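Cytochrome P450 RhF (Acinetobacter radioresistens, PDB 6RO8) is the heme domain of a cytochrome P450, a heme-thiolate protein that probably oxidises substrates as a monooxygenase within a longer, multidomain chain. Local coordinates at residues L24-K27 with G28-F31; G203-L207 with E208-E212. All blocks are in the same frame, centred on the assembly; numbering follows the deposited sequence.

Interaction 1 of 2, residues L24-K27 with G28-F31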
loop_
_atom_site.group_PDB
_atom_site.type_symbol
_atom_site.label_atom_id
_atom_site.label_comp_id
_atom_site.label_asym_id
_atom_site.label_seq_id
_atom_site.Cartn_x
_atom_site.Cartn_y
_atom_site.Cartn_z
ATOM N N LEU A 24 -22.766 -11.717 16.713
ATOM C CA LEU A 24 -21.746 -10.795 16.228
ATOM C C LEU A 24 -20.463 -10.909 17.047
ATOM O O LEU A 24 -19.356 -10.864 16.499
ATOM C CB LEU A 24 -22.284 -9.370 16.263
ATOM C CG LEU A 24 -21.503 -8.419 15.360
ATOM C CD1 LEU A 24 -21.576 -8.927 13.906
ATOM C CD2 LEU A 24 -22.030 -6.994 15.488
ATOM N N GLN A 25 -20.588 -11.071 18.366
ATOM C CA GLN A 25 -19.388 -11.169 19.187
ATOM C C GLN A 25 -18.606 -12.423 18.852
ATOM O O GLN A 25 -17.379 -12.380 18.724
ATOM C CB GLN A 25 -19.757 -11.128 20.664
ATOM C CG GLN A 25 -20.854 -10.132 20.942
ATOM C CD GLN A 25 -20.713 -9.453 22.277
ATOM O OE1 GLN A 25 -19.848 -8.592 22.458
ATOM N NE2 GLN A 25 -21.566 -9.829 23.224
ATOM N N GLN A 26 -19.300 -13.541 18.662
ATOM C CA GLN A 26 -18.617 -14.748 18.215
ATOM C C GLN A 26 -17.981 -14.553 16.835
ATOM O O GLN A 26 -16.838 -14.968 16.611
ATOM C CB GLN A 26 -19.588 -15.922 18.205
ATOM C CG GLN A 26 -18.883 -17.262 18.224
ATOM C CD GLN A 26 -18.203 -17.551 19.557
ATOM O OE1 GLN A 26 -17.273 -18.364 19.632
ATOM N NE2 GLN A 26 -18.662 -16.882 20.618
ATOM N N LYS A 27 -18.703 -13.931 15.893
ATOM C CA LYS A 27 -18.110 -13.700 14.580
ATOM C C LYS A 27 -16.857 -12.849 14.706
ATOM O O LYS A 27 -15.861 -13.088 14.013
ATOM C CB LYS A 27 -19.106 -13.027 13.633
ATOM C CG LYS A 27 -20.255 -13.897 13.155
ATOM C CD LYS A 27 -20.517 -13.653 11.670
ATOM C CE LYS A 27 -21.827 -12.904 11.420
ATOM N NZ LYS A 27 -22.969 -13.827 11.118
ATOM N N GLY A 28 -16.887 -11.858 15.603
ATOM C CA GLY A 28 -15.720 -11.017 15.806
ATOM C C GLY A 28 -14.572 -11.760 16.457
ATOM O O GLY A 28 -13.416 -11.616 16.046
ATOM N N LYS A 29 -14.872 -12.561 17.484
ATOM C CA LYS A 29 -13.853 -13.429 18.061
ATOM C C LYS A 29 -13.195 -14.281 16.987
ATOM O O LYS A 29 -11.973 -14.463 16.988
ATOM C CB LYS A 29 -14.466 -14.320 19.136
ATOM C CG LYS A 29 -13.463 -15.272 19.772
ATOM C CD LYS A 29 -14.121 -16.221 20.782
ATOM C CE LYS A 29 -13.977 -17.685 20.362
ATOM N NZ LYS A 29 -14.966 -18.565 21.051
ATOM N N ASN A 30 -13.980 -14.782 16.041
ATOM C CA ASN A 30 -13.459 -15.665 15.010
ATOM C C ASN A 30 -13.010 -14.936 13.760
ATOM O O ASN A 30 -12.761 -15.587 12.744
ATOM C CB ASN A 30 -14.517 -16.698 14.642
ATOM C CG ASN A 30 -14.835 -17.602 15.790
ATOM O OD1 ASN A 30 -13.946 -17.958 16.553
ATOM N ND2 ASN A 30 -16.101 -17.971 15.937
ATOM N N PHE A 31 -12.906 -13.615 13.792
ATOM C CA PHE A 31 -12.782 -12.900 12.534
ATOM C C PHE A 31 -11.429 -13.192 11.904
ATOM O O PHE A 31 -10.379 -12.869 12.473
ATOM C CB PHE A 31 -12.988 -11.398 12.723
ATOM C CG PHE A 31 -13.150 -10.667 11.422
ATOM C CD1 PHE A 31 -12.042 -10.278 10.692
ATOM C CD2 PHE A 31 -14.410 -10.403 10.902
ATOM C CE1 PHE A 31 -12.185 -9.626 9.474
ATOM C CE2 PHE A 31 -14.556 -9.747 9.671
ATOM C CZ PHE A 31 -13.437 -9.370 8.958
#
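The methylene CG of Gln26 touches the amide nitrogen of Asn30, with Gln26 CG 3.7 Å from Asn30 ND2, and the two side-chain amide planes are turned 68° apart. At the Phe31 ring, Lys27 O lies at the edge, near the ring plane, and is 3.6 Å from Phe31 CB. The far end of the Gln26 side chain is used differently. Gln26 OE1 accepts from Lys29 NZ, 2.7 Å away, with the donor tilted 24° from the carbonyl plane. Both chains leave the backbone with CG anti to N (chi1 -160° for Gln26), and a bend at chi2 of Gln26 and at chi3 of Lys29 then brings their ends together, the two chains lying side by side and pointing the same way.

This is the closing turn of helix 20-29. Gly28, Lys29 and Asn30 each give their N-H to the carbonyl four residues back, Asn30 N reaching Gln26 O at 2.9 Å. Phe31 then bonds three residues back, Phe31 N 3.1 Å from Gly28 O, as the chain leaves the helix.

Leu24 and Lys27 rest against helix 47-52, Leu24 on Phe49 and Lys27 on Glu48, while Phe31 O bonds Ser58 OG on strand 55-58.

Interaction 2 of 2, residues G203-L207 with E208-E212; sequences GRPTL and EQQLE
Pro205 and Thr206 meet Gln209 and Gln210 where the F/G loop of the P450 fold, between helices 187-202 and 207-233, runs into the first turn of the second helix.

Backbone bonds centre on Thr206 O. It accepts Gln210 N at 3.1 Å, nearly in line with the carbonyl bond, and takes a weak second bond from Gln209 N. The N-H of Gln210 has a further weak partner in Leu207 O, so the turn is held by shared rather than single bonds.

Side-chain bonds also join the loop to the helix. Gln209 OE1 accepts the N-H of Thr206, with Thr206 N 3.2 Å away. The hydroxyl of Thr206 faces Glu208 instead: at chi1 71° OG1 sits between the backbone N and the carbonyl carbon, and a bend at chi2 of Glu208 folds the carboxylate back to it. Thr206 OG1 donates to Glu208 OE2, but the modelled 2.5 Å is very short and its exact value doubtful.

Nonpolar contact is modest: the Pro205 ring crosses the Gln210 chain at about a right angle, Pro205 CG lying 3.8 Å from Gln210 CG.

The Gln210 amide ends this run: Gln210 NE2 points almost straight (171°) at Pro205 O, 3.0 Å away, with the oxygen in the amide plane but the donor 38° above the carbonyl plane.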
loop_
_atom_site.group_PDB
_atom_site.type_symbol
_atom_site.label_atom_id
_atom_site.label_comp_id
_atom_site.label_asym_id
_atom_site.label_seq_id
_atom_site.Cartn_x
_atom_site.Cartn_y
_atom_site.Cartn_z
ATOM N N GLY A 203 0.875 -11.872 4.567
ATOM C CA GLY A 203 0.160 -13.048 4.134
ATOM C C GLY A 203 0.301 -14.196 5.119
ATOM O O GLY A 203 0.886 -14.087 6.193
ATOM N N ARG A 204 -0.275 -15.321 4.720
ATOM C CA ARG A 204 -0.225 -16.564 5.488
ATOM C C ARG A 204 0.303 -17.636 4.543
ATOM O O ARG A 204 -0.453 -18.496 4.074
ATOM C CB ARG A 204 -1.605 -16.917 6.051
ATOM C CG ARG A 204 -1.639 -17.991 7.100
ATOM C CD ARG A 204 -3.090 -18.265 7.531
ATOM N NE ARG A 204 -3.585 -17.299 8.523
ATOM C CZ ARG A 204 -4.853 -17.202 8.932
ATOM N NH1 ARG A 204 -5.784 -18.005 8.426
ATOM N NH2 ARG A 204 -5.194 -16.288 9.838
ATOM N N PRO A 205 1.601 -17.590 4.220
ATOM C CA PRO A 205 2.186 -18.608 3.341
ATOM C C PRO A 205 1.928 -20.014 3.853
ATOM O O PRO A 205 2.002 -20.289 5.056
ATOM C CB PRO A 205 3.681 -18.278 3.370
ATOM C CG PRO A 205 3.861 -17.552 4.650
ATOM C CD PRO A 205 2.642 -16.704 4.768
ATOM N N THR A 206 1.615 -20.907 2.920
ATOM C CA THR A 206 1.428 -22.303 3.269
ATOM C C THR A 206 2.767 -22.923 3.642
ATOM O O THR A 206 3.834 -22.330 3.465
ATOM C CB THR A 206 0.793 -23.076 2.110
ATOM O OG1 THR A 206 1.751 -23.226 1.051
ATOM C CG2 THR A 206 -0.438 -22.344 1.574
ATOM N N LEU A 207 2.691 -24.149 4.161
ATOM C CA LEU A 207 3.885 -24.849 4.621
ATOM C C LEU A 207 4.923 -24.967 3.511
ATOM O O LEU A 207 6.109 -24.697 3.721
ATOM C CB LEU A 207 3.488 -26.226 5.155
ATOM C CG LEU A 207 4.118 -26.620 6.496
ATOM C CD1 LEU A 207 4.159 -25.436 7.460
ATOM C CD2 LEU A 207 3.403 -27.818 7.126
ATOM N N GLU A 208 4.477 -25.320 2.309
ATOM C CA GLU A 208 5.383 -25.492 1.179
ATOM C C GLU A 208 6.092 -24.191 0.820
ATOM O O GLU A 208 7.298 -24.191 0.533
ATOM C CB GLU A 208 4.604 -26.042 -0.021
ATOM C CG GLU A 208 3.702 -27.256 0.302
ATOM C CD GLU A 208 2.396 -26.872 0.995
ATOM O OE1 GLU A 208 1.597 -27.779 1.321
ATOM O OE2 GLU A 208 2.173 -25.665 1.219
ATOM N N GLN A 209 5.378 -23.067 0.863
ATOM C CA GLN A 209 5.952 -21.811 0.396
ATOM C C GLN A 209 6.876 -21.151 1.399
ATOM O O GLN A 209 7.733 -20.359 0.997
ATOM C CB GLN A 209 4.858 -20.809 0.075
ATOM C CG GLN A 209 3.685 -21.372 -0.624
ATOM C CD GLN A 209 2.671 -20.303 -0.858
ATOM O OE1 GLN A 209 1.645 -20.253 -0.185
ATOM N NE2 GLN A 209 2.971 -19.400 -1.788
ATOM N N GLN A 210 6.682 -21.412 2.695
ATOM C CA GLN A 210 7.374 -20.635 3.721
ATOM C C GLN A 210 8.882 -20.633 3.500
ATOM O O GLN A 210 9.543 -19.597 3.661
ATOM C CB GLN A 210 7.021 -21.175 5.110
ATOM C CG GLN A 210 5.630 -20.750 5.580
ATOM C CD GLN A 210 5.166 -21.491 6.825
ATOM O OE1 GLN A 210 5.974 -22.078 7.548
ATOM N NE2 GLN A 210 3.853 -21.485 7.068
ATOM N N LEU A 211 9.443 -21.771 3.097
ATOM C CA LEU A 211 10.876 -21.811 2.828
ATOM C C LEU A 211 11.231 -20.959 1.613
ATOM O O LEU A 211 12.159 -20.145 1.668
ATOM C CB LEU A 211 11.324 -23.254 2.633
ATOM C CG LEU A 211 11.854 -23.944 3.885
ATOM C CD1 LEU A 211 11.042 -23.567 5.113
ATOM C CD2 LEU A 211 11.847 -25.455 3.684
ATOM N N GLU A 212 10.503 -21.139 0.504
ATOM C CA GLU A 212 10.760 -20.342 -0.692
ATOM C C GLU A 212 10.659 -18.864 -0.384
ATOM O O GLU A 212 11.513 -18.074 -0.801
ATOM C CB GLU A 212 9.771 -20.704 -1.797
ATOM C CG GLU A 212 9.426 -22.179 -1.865
ATOM C CD GLU A 212 8.524 -22.505 -3.041
ATOM O OE1 GLU A 212 8.353 -23.708 -3.338
ATOM O OE2 GLU A 212 7.988 -21.552 -3.660
#

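Overall arrangement
Interaction 1 comes first along the chain and finishes before interaction 2 begins; both are turns at helix ends, the former at the close of helix 20-29 and the latter leading into helix 207-233. Their centres lie about 26 Å apart, yet their nearest atoms are about 7 Å from one another and do not touch. A salt bridge from Arg204 of interaction 2 to Asp32, the residue right after 28-31, links the two regions, and Arg204 also touches Phe34 and Met61. The F/G loop is thus tied to the N-terminal part of the chain, near strand 55-58 at the edge of the five-stranded sheet. Both contacts lie away from the heme pocket.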